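Local coordinates for RNA-binding protein (Porphyromonas gingivalis W83, PDB 7JLY) that probably binds RNA through a single RNA recognition motif domain, and also binds calcium, at residues 3-14 / 69-80. Numbering follows the deposited sequence.
Sequences MNIYVGNLNYRV and FQGRKLIVKEAL. With ACT (acetate ion), chain B.
Tyr6 sets its CG anti to the backbone N (chi1 -176°), while Lys77 takes the less common chi1 of 65°, between N and carbonyl carbon, and runs on extended; these torsions lay the two side chains alongside each other on the helix-free face of an RNA recognition motif sheet. Lys77 CE lies 3.8 Å from the Tyr6 ring centroid, a CH-pi contact, and NZ makes a cation-pi contact over the same face, while Ile75 CG2 meets the ring edge. Tyr6 also meets Phe46 and Phe48, forming part of an aromatic and basic surface of the kind on which RRMs generally hold RNA bases. Antiparallel pairing joins strand 3-8 to strand 72-78, with Tyr6 N bonded to Lys77 O at 2.8 Å. On the other face, beta-branched Ile5, Val7 and Val76 suit extended backbone and pack against the helices; Ile5 CG2 touches Val76 CG1 at 3.8 Å. Gly8, without a side chain, leaves the first face to the Tyr6 ring and Ile75. Beyond it, an asparagine amide can both donate and accept: Asn9 ND2 reaches Lys73 O at 2.8 Å, whereas OD1 receives Arg72 NE and NH2, the NH2 lying 2.9 Å from OD1 on a lone pair.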
ATOM      1  N   MET A   3      -5.306   4.321   9.806  1.00 21.92           N
ATOM      2  CA  MET A   3      -3.971   3.732   9.796  1.00 23.37           C
ATOM      3  C   MET A   3      -3.304   3.932   8.443  1.00 21.49           C
ATOM      4  O   MET A   3      -3.916   3.722   7.396  1.00 20.65           O
ATOM      5  CB  MET A   3      -3.995   2.237  10.145  1.00 23.23           C
ATOM      6  CG  MET A   3      -2.600   1.598  10.058  1.00 26.37           C
ATOM      7  SD  MET A   3      -2.424  -0.015  10.864  1.00 34.02           S
ATOM      8  CE  MET A   3      -2.819   0.407  12.554  1.00 35.30           C
ATOM      9  N   ASN A   4      -2.041   4.345   8.496  1.00 19.61           N
ATOM     10  CA  ASN A   4      -1.175   4.464   7.333  1.00 20.98           C
ATOM     11  C   ASN A   4      -0.478   3.127   7.121  1.00 17.70           C
ATOM     12  O   ASN A   4       0.055   2.547   8.072  1.00 20.01           O
ATOM     13  CB  ASN A   4      -0.156   5.588   7.557  1.00 22.40           C
ATOM     14  CG  ASN A   4       0.493   6.091   6.264  1.00 22.51           C
ATOM     15  OD1 ASN A   4      -0.073   5.994   5.171  1.00 21.05           O
ATOM     16  ND2 ASN A   4       1.694   6.656   6.403  1.00 20.83           N
ATOM     17  N   ILE A   5      -0.506   2.634   5.888  1.00 18.57           N
ATOM     18  CA  ILE A   5       0.063   1.334   5.566  1.00 19.09           C
ATOM     19  C   ILE A   5       1.147   1.492   4.529  1.00 18.37           C
ATOM     20  O   ILE A   5       0.917   2.069   3.470  1.00 16.59           O
ATOM     21  CB  ILE A   5      -1.002   0.354   5.027  1.00 19.27           C
ATOM     22  CG1 ILE A   5      -2.185   0.267   5.998  1.00 18.07           C
ATOM     23  CG2 ILE A   5      -0.390  -1.033   4.788  1.00 16.59           C
ATOM     24  CD1 ILE A   5      -3.295  -0.632   5.523  1.00 20.62           C
ATOM     25  N   TYR A   6       2.332   0.983   4.855  1.00 14.87           N
ATOM     26  CA  TYR A   6       3.449   0.918   3.925  1.00 16.66           C
ATOM     27  C   TYR A   6       3.286  -0.300   3.030  1.00 18.10           C
ATOM     28  O   TYR A   6       3.090  -1.396   3.539  1.00 17.29           O
ATOM     29  CB  TYR A   6       4.769   0.830   4.701  1.00 16.13           C
ATOM     30  CG  TYR A   6       6.045   0.845   3.869  1.00 17.17           C
ATOM     31  CD1 TYR A   6       6.514  -0.313   3.257  1.00 17.04           C
ATOM     32  CD2 TYR A   6       6.796   2.014   3.727  1.00 18.02           C
ATOM     33  CE1 TYR A   6       7.689  -0.313   2.514  1.00 17.37           C
ATOM     34  CE2 TYR A   6       7.971   2.025   2.985  1.00 19.31           C
ATOM     35  CZ  TYR A   6       8.416   0.859   2.382  1.00 20.11           C
ATOM     36  OH  TYR A   6       9.586   0.859   1.643  1.00 15.95           O
ATOM     37  N   VAL A   7       3.365  -0.117   1.715  1.00 17.14           N
ATOM     38  CA  VAL A   7       3.390  -1.263   0.805  1.00 17.09           C
ATOM     39  C   VAL A   7       4.650  -1.174  -0.062  1.00 17.63           C
ATOM     40  O   VAL A   7       4.869  -0.174  -0.738  1.00 18.96           O
ATOM     41  CB  VAL A   7       2.128  -1.333  -0.094  1.00 16.78           C
ATOM     42  CG1 VAL A   7       2.026  -2.707  -0.757  1.00 16.76           C
ATOM     43  CG2 VAL A   7       0.855  -1.056   0.719  1.00 19.90           C
ATOM     44  N   GLY A   8       5.470  -2.223  -0.056  1.00 17.54           N
ATOM     45  CA  GLY A   8       6.767  -2.154  -0.714  1.00 16.19           C
ATOM     46  C   GLY A   8       7.162  -3.444  -1.410  1.00 18.61           C
ATOM     47  O   GLY A   8       6.380  -4.394  -1.421  1.00 15.96           O
ATOM     48  N   ASN A   9       8.371  -3.459  -1.982  1.00 15.20           N
ATOM     49  CA  ASN A   9       8.830  -4.535  -2.869  1.00 17.24           C
ATOM     50  C   ASN A   9       7.861  -4.764  -4.035  1.00 19.13           C
ATOM     51  O   ASN A   9       7.652  -5.900  -4.488  1.00 17.02           O
ATOM     52  CB  ASN A   9       9.027  -5.839  -2.100  1.00 17.95           C
ATOM     53  CG  ASN A   9       9.860  -6.824  -2.873  1.00 18.97           C
ATOM     54  OD1 ASN A   9      10.751  -6.420  -3.602  1.00 16.67           O
ATOM     55  ND2 ASN A   9       9.532  -8.111  -2.776  1.00 17.71           N
ATOM     56  N   LEU A  10       7.272  -3.679  -4.524  1.00 16.81           N
ATOM     57  CA  LEU A  10       6.235  -3.763  -5.550  1.00 17.49           C
ATOM     58  C   LEU A  10       6.803  -3.937  -6.947  1.00 17.04           C
ATOM     59  O   LEU A  10       7.794  -3.308  -7.298  1.00 18.00           O
ATOM     60  CB  LEU A  10       5.364  -2.499  -5.524  1.00 16.12           C
ATOM     61  CG  LEU A  10       4.541  -2.260  -4.258  1.00 17.79           C
ATOM     62  CD1 LEU A  10       3.855  -0.895  -4.322  1.00 15.35           C
ATOM     63  CD2 LEU A  10       3.497  -3.368  -4.100  1.00 15.75           C
ATOM     64  N   ASN A  11       6.181  -4.811  -7.731  1.00 17.53           N
ATOM     65  CA  ASN A  11       6.329  -4.797  -9.184  1.00 18.04           C
ATOM     66  C   ASN A  11       6.213  -3.340  -9.652  1.00 18.35           C
ATOM     67  O   ASN A  11       5.294  -2.628  -9.241  1.00 16.74           O
ATOM     68  CB  ASN A  11       5.246  -5.689  -9.820  1.00 17.96           C
ATOM     69  CG  ASN A  11       5.421  -5.879 -11.330  1.00 20.82           C
ATOM     70  OD1 ASN A  11       5.806  -4.957 -12.062  1.00 20.81           O
ATOM     71  ND2 ASN A  11       5.116  -7.083 -11.800  1.00 19.88           N
ATOM     72  N   TYR A  12       7.148  -2.876 -10.474  1.00 17.36           N
ATOM     73  CA  TYR A  12       7.142  -1.462 -10.856  1.00 15.31           C
ATOM     74  C   TYR A  12       5.913  -1.083 -11.685  1.00 16.02           C
ATOM     75  O   TYR A  12       5.635   0.100 -11.883  1.00 18.23           O
ATOM     76  CB  TYR A  12       8.422  -1.106 -11.611  1.00 19.55           C
ATOM     77  CG  TYR A  12       9.660  -1.129 -10.747  1.00 17.07           C
ATOM     78  CD1 TYR A  12       9.773  -0.297  -9.632  1.00 18.66           C
ATOM     79  CD2 TYR A  12      10.716  -1.969 -11.042  1.00 18.48           C
ATOM     80  CE1 TYR A  12      10.900  -0.312  -8.842  1.00 18.21           C
ATOM     81  CE2 TYR A  12      11.847  -1.989 -10.260  1.00 19.22           C
ATOM     82  CZ  TYR A  12      11.940  -1.159  -9.163  1.00 20.05           C
ATOM     83  OH  TYR A  12      13.080  -1.181  -8.376  1.00 21.49           O
ATOM     84  N   ARG A  13       5.171  -2.084 -12.155  1.00 17.27           N
ATOM     85  CA  ARG A  13       3.920  -1.845 -12.863  1.00 18.97           C
ATOM     86  C   ARG A  13       2.750  -1.581 -11.910  1.00 18.51           C
ATOM     87  O   ARG A  13       1.671  -1.184 -12.349  1.00 21.40           O
ATOM     88  CB  ARG A  13       3.569  -3.035 -13.763  1.00 18.66           C
ATOM     89  CG  ARG A  13       4.541  -3.257 -14.911  1.00 24.73           C
ATOM     90  CD  ARG A  13       4.107  -4.445 -15.780  1.00 27.17           C
ATOM     91  NE  ARG A  13       2.967  -4.123 -16.636  1.00 26.56           N
ATOM     92  CZ  ARG A  13       1.705  -4.441 -16.361  1.00 26.41           C
ATOM     93  NH1 ARG A  13       1.403  -5.089 -15.245  1.00 26.42           N
ATOM     94  NH2 ARG A  13       0.738  -4.101 -17.202  1.00 28.30           N
ATOM     95  N   VAL A  14       2.945  -1.812 -10.617  1.00 16.40           N
ATOM     96  CA  VAL A  14       1.842  -1.590  -9.670  1.00 17.79           C
ATOM     97  C   VAL A  14       1.473  -0.103  -9.571  1.00 18.93           C
ATOM     98  O   VAL A  14       2.318   0.743  -9.270  1.00 18.48           O
ATOM     99  CB  VAL A  14       2.180  -2.125  -8.272  1.00 18.03           C
ATOM    100  CG1 VAL A  14       1.164  -1.630  -7.261  1.00 17.73           C
ATOM    101  CG2 VAL A  14       2.196  -3.647  -8.291  1.00 18.30           C
ATOM    102  N   PHE A  69       2.271 -10.582  -4.891  1.00 17.33           N
ATOM    103  CA  PHE A  69       1.354  -9.711  -5.605  1.00 17.14           C
ATOM    104  C   PHE A  69       2.068  -9.290  -6.894  1.00 20.77           C
ATOM    105  O   PHE A  69       3.177  -8.752  -6.836  1.00 19.41           O
ATOM    106  CB  PHE A  69       0.982  -8.504  -4.726  1.00 17.33           C
ATOM    107  CG  PHE A  69       0.040  -7.526  -5.373  1.00 22.04           C
ATOM    108  CD1 PHE A  69      -1.261  -7.893  -5.687  1.00 21.22           C
ATOM    109  CD2 PHE A  69       0.442  -6.220  -5.617  1.00 19.72           C
ATOM    110  CE1 PHE A  69      -2.138  -6.987  -6.261  1.00 21.48           C
ATOM    111  CE2 PHE A  69      -0.432  -5.306  -6.199  1.00 24.71           C
ATOM    112  CZ  PHE A  69      -1.719  -5.690  -6.523  1.00 21.41           C
ATOM    113  N   GLN A  70       1.449  -9.557  -8.043  1.00 18.47           N
ATOM    114  CA  GLN A  70       2.067  -9.295  -9.347  1.00 20.90           C
ATOM    115  C   GLN A  70       3.532  -9.767  -9.365  1.00 20.53           C
ATOM    116  O   GLN A  70       4.441  -9.037  -9.785  1.00 20.46           O
ATOM    117  CB  GLN A  70       1.945  -7.801  -9.705  1.00 21.65           C
ATOM    118  CG  GLN A  70       0.475  -7.349  -9.853  1.00 22.96           C
ATOM    119  CD  GLN A  70       0.312  -5.956 -10.456  1.00 28.68           C
ATOM    120  OE1 GLN A  70       1.194  -5.454 -11.158  1.00 28.04           O
ATOM    121  NE2 GLN A  70      -0.827  -5.325 -10.183  1.00 28.94           N
ATOM    122  N   GLY A  71       3.743 -10.985  -8.873  1.00 18.50           N
ATOM    123  CA  GLY A  71       5.029 -11.656  -8.973  1.00 17.65           C
ATOM    124  C   GLY A  71       6.065 -11.331  -7.914  1.00 21.44           C
ATOM    125  O   GLY A  71       7.179 -11.856  -7.964  1.00 19.93           O
ATOM    126  N   ARG A  72       5.725 -10.487  -6.942  1.00 17.63           N
ATOM    127  CA  ARG A  72       6.708 -10.162  -5.902  1.00 17.58           C
ATOM    128  C   ARG A  72       6.113 -10.238  -4.494  1.00 16.86           C
ATOM    129  O   ARG A  72       4.974  -9.845  -4.267  1.00 18.52           O
ATOM    130  CB  ARG A  72       7.311  -8.772  -6.123  1.00 18.36           C
ATOM    131  CG  ARG A  72       8.064  -8.609  -7.440  1.00 21.21           C
ATOM    132  CD  ARG A  72       8.958  -7.377  -7.436  1.00 20.79           C
ATOM    133  NE  ARG A  72       9.992  -7.462  -6.406  1.00 18.68           N
ATOM    134  CZ  ARG A  72      11.158  -8.083  -6.560  1.00 23.78           C
ATOM    135  NH1 ARG A  72      11.460  -8.660  -7.719  1.00 21.18           N
ATOM    136  NH2 ARG A  72      12.029  -8.121  -5.557  1.00 22.14           N
ATOM    137  N   LYS A  73       6.904 -10.736  -3.554  1.00 14.67           N
ATOM    138  CA  LYS A  73       6.451 -10.854  -2.176  1.00 17.21           C
ATOM    139  C   LYS A  73       6.193  -9.474  -1.561  1.00 17.80           C
ATOM    140  O   LYS A  73       7.093  -8.635  -1.494  1.00 18.72           O
ATOM    141  CB  LYS A  73       7.483 -11.625  -1.345  1.00 18.62           C
ATOM    142  CG  LYS A  73       7.062 -11.828   0.104  1.00 22.13           C
ATOM    143  CD  LYS A  73       7.869 -12.935   0.772  1.00 24.79           C
ATOM    144  CE  LYS A  73       9.324 -12.542   0.930  1.00 33.09           C
ATOM    145  NZ  LYS A  73      10.073 -13.624   1.646  1.00 34.31           N
ATOM    146  N   LEU A  74       4.956  -9.227  -1.140  1.00 17.11           N
ATOM    147  CA  LEU A  74       4.614  -7.940  -0.545  1.00 17.81           C
ATOM    148  C   LEU A  74       5.406  -7.604   0.705  1.00 18.50           C
ATOM    149  O   LEU A  74       5.694  -8.472   1.544  1.00 19.41           O
ATOM    150  CB  LEU A  74       3.125  -7.894  -0.185  1.00 16.29           C
ATOM    151  CG  LEU A  74       2.135  -7.771  -1.333  1.00 17.64           C
ATOM    152  CD1 LEU A  74       0.744  -8.122  -0.835  1.00 17.82           C
ATOM    153  CD2 LEU A  74       2.149  -6.354  -1.890  1.00 23.05           C
ATOM    154  N   ILE A  75       5.755  -6.328   0.822  1.00 15.67           N
ATOM    155  CA  ILE A  75       6.026  -5.721   2.113  1.00 18.79           C
ATOM    156  C   ILE A  75       4.742  -5.008   2.487  1.00 17.45           C
ATOM    157  O   ILE A  75       4.308  -4.137   1.743  1.00 16.71           O
ATOM    158  CB  ILE A  75       7.164  -4.694   2.069  1.00 18.15           C
ATOM    159  CG1 ILE A  75       8.485  -5.335   1.625  1.00 17.34           C
ATOM    160  CG2 ILE A  75       7.287  -4.009   3.430  1.00 18.02           C
ATOM    161  CD1 ILE A  75       9.641  -4.311   1.460  1.00 18.65           C
ATOM    162  N   VAL A  76       4.111  -5.388   3.594  1.00 16.70           N
ATOM    163  CA  VAL A  76       2.891  -4.706   4.044  1.00 19.70           C
ATOM    164  C   VAL A  76       2.946  -4.550   5.557  1.00 20.15           C
ATOM    165  O   VAL A  76       2.959  -5.540   6.298  1.00 21.96           O
ATOM    166  CB  VAL A  76       1.588  -5.463   3.656  1.00 21.93           C
ATOM    167  CG1 VAL A  76       0.377  -4.638   4.039  1.00 22.25           C
ATOM    168  CG2 VAL A  76       1.543  -5.752   2.182  1.00 25.19           C
ATOM    169  N   LYS A  77       2.976  -3.306   6.014  1.00 18.83           N
ATOM    170  CA  LYS A  77       3.253  -3.042   7.417  1.00 18.74           C
ATOM    171  C   LYS A  77       2.670  -1.700   7.828  1.00 18.77           C
ATOM    172  O   LYS A  77       2.510  -0.798   6.998  1.00 18.40           O
ATOM    173  CB  LYS A  77       4.769  -3.079   7.679  1.00 20.21           C
ATOM    174  CG  LYS A  77       5.561  -1.978   6.972  1.00 23.21           C
ATOM    175  CD  LYS A  77       7.079  -2.085   7.219  1.00 28.28           C
ATOM    176  CE  LYS A  77       7.855  -1.077   6.342  1.00 26.51           C
ATOM    177  NZ  LYS A  77       9.340  -1.268   6.407  1.00 33.96           N
ATOM    178  N   GLU A  78       2.335  -1.581   9.106  1.00 18.11           N
ATOM    179  CA  GLU A  78       1.913  -0.298   9.645  1.00 19.37           C
ATOM    180  C   GLU A  78       3.016   0.736   9.438  1.00 21.47           C
ATOM    181  O   GLU A  78       4.201   0.457   9.663  1.00 19.58           O
ATOM    182  CB  GLU A  78       1.564  -0.418  11.130  1.00 20.82           C
ATOM    183  CG  GLU A  78       1.259   0.928  11.786  1.00 24.90           C
ATOM    184  CD  GLU A  78       0.889   0.809  13.251  1.00 31.43           C
ATOM    185  OE1 GLU A  78       0.874  -0.325  13.777  1.00 29.70           O
ATOM    186  OE2 GLU A  78       0.618   1.854  13.881  1.00 30.12           O
ATOM    187  N   ALA A  79       2.621   1.925   9.001  1.00 19.23           N
ATOM    188  CA  ALA A  79       3.557   3.024   8.819  1.00 20.95           C
ATOM    189  C   ALA A  79       3.326   4.127   9.848  1.00 21.88           C
ATOM    190  O   ALA A  79       2.236   4.256  10.392  1.00 25.79           O
ATOM    191  CB  ALA A  79       3.427   3.589   7.424  1.00 18.85           C
ATOM    192  N   LEU A  80       4.353   4.933  10.105  1.00 23.76           N
ATOM    193  CA  LEU A  80       4.147   6.157  10.868  1.00 24.55           C
ATOM    194  C   LEU A  80       3.095   7.035  10.189  1.00 27.05           C
ATOM    195  O   LEU A  80       3.191   7.329   8.991  1.00 25.05           O
ATOM    196  CB  LEU A  80       5.460   6.934  11.019  1.00 29.76           C
ATOM    197  CG  LEU A  80       5.354   8.281  11.748  1.00 30.10           C
ATOM    198  CD1 LEU A  80       4.766   8.102  13.151  1.00 26.25           C
ATOM    199  CD2 LEU A  80       6.721   8.975  11.805  1.00 27.03           C
TER
HETATM  200  C   ACT B 101       7.105   3.903   7.460  1.00 24.49           C
HETATM  201  O   ACT B 101       7.041   4.325   8.640  1.00 30.65           O
HETATM  202  OXT ACT B 101       7.411   4.741   6.576  1.00 28.70           O
HETATM  203  CH3 ACT B 101       6.800   2.479   7.142  1.00 28.57           C
HETATM  204  O   HOH W   1      -0.476   4.221  11.074  1.00 32.40           O
HETATM  205  O   HOH W   2       4.989  -6.958  -3.957  1.00 16.30           O
HETATM  206  O   HOH W   3       9.591 -11.292  -3.999  1.00 27.46           O
HETATM  207  O   HOH W   4       4.009  -6.203  -6.516  1.00 17.38           O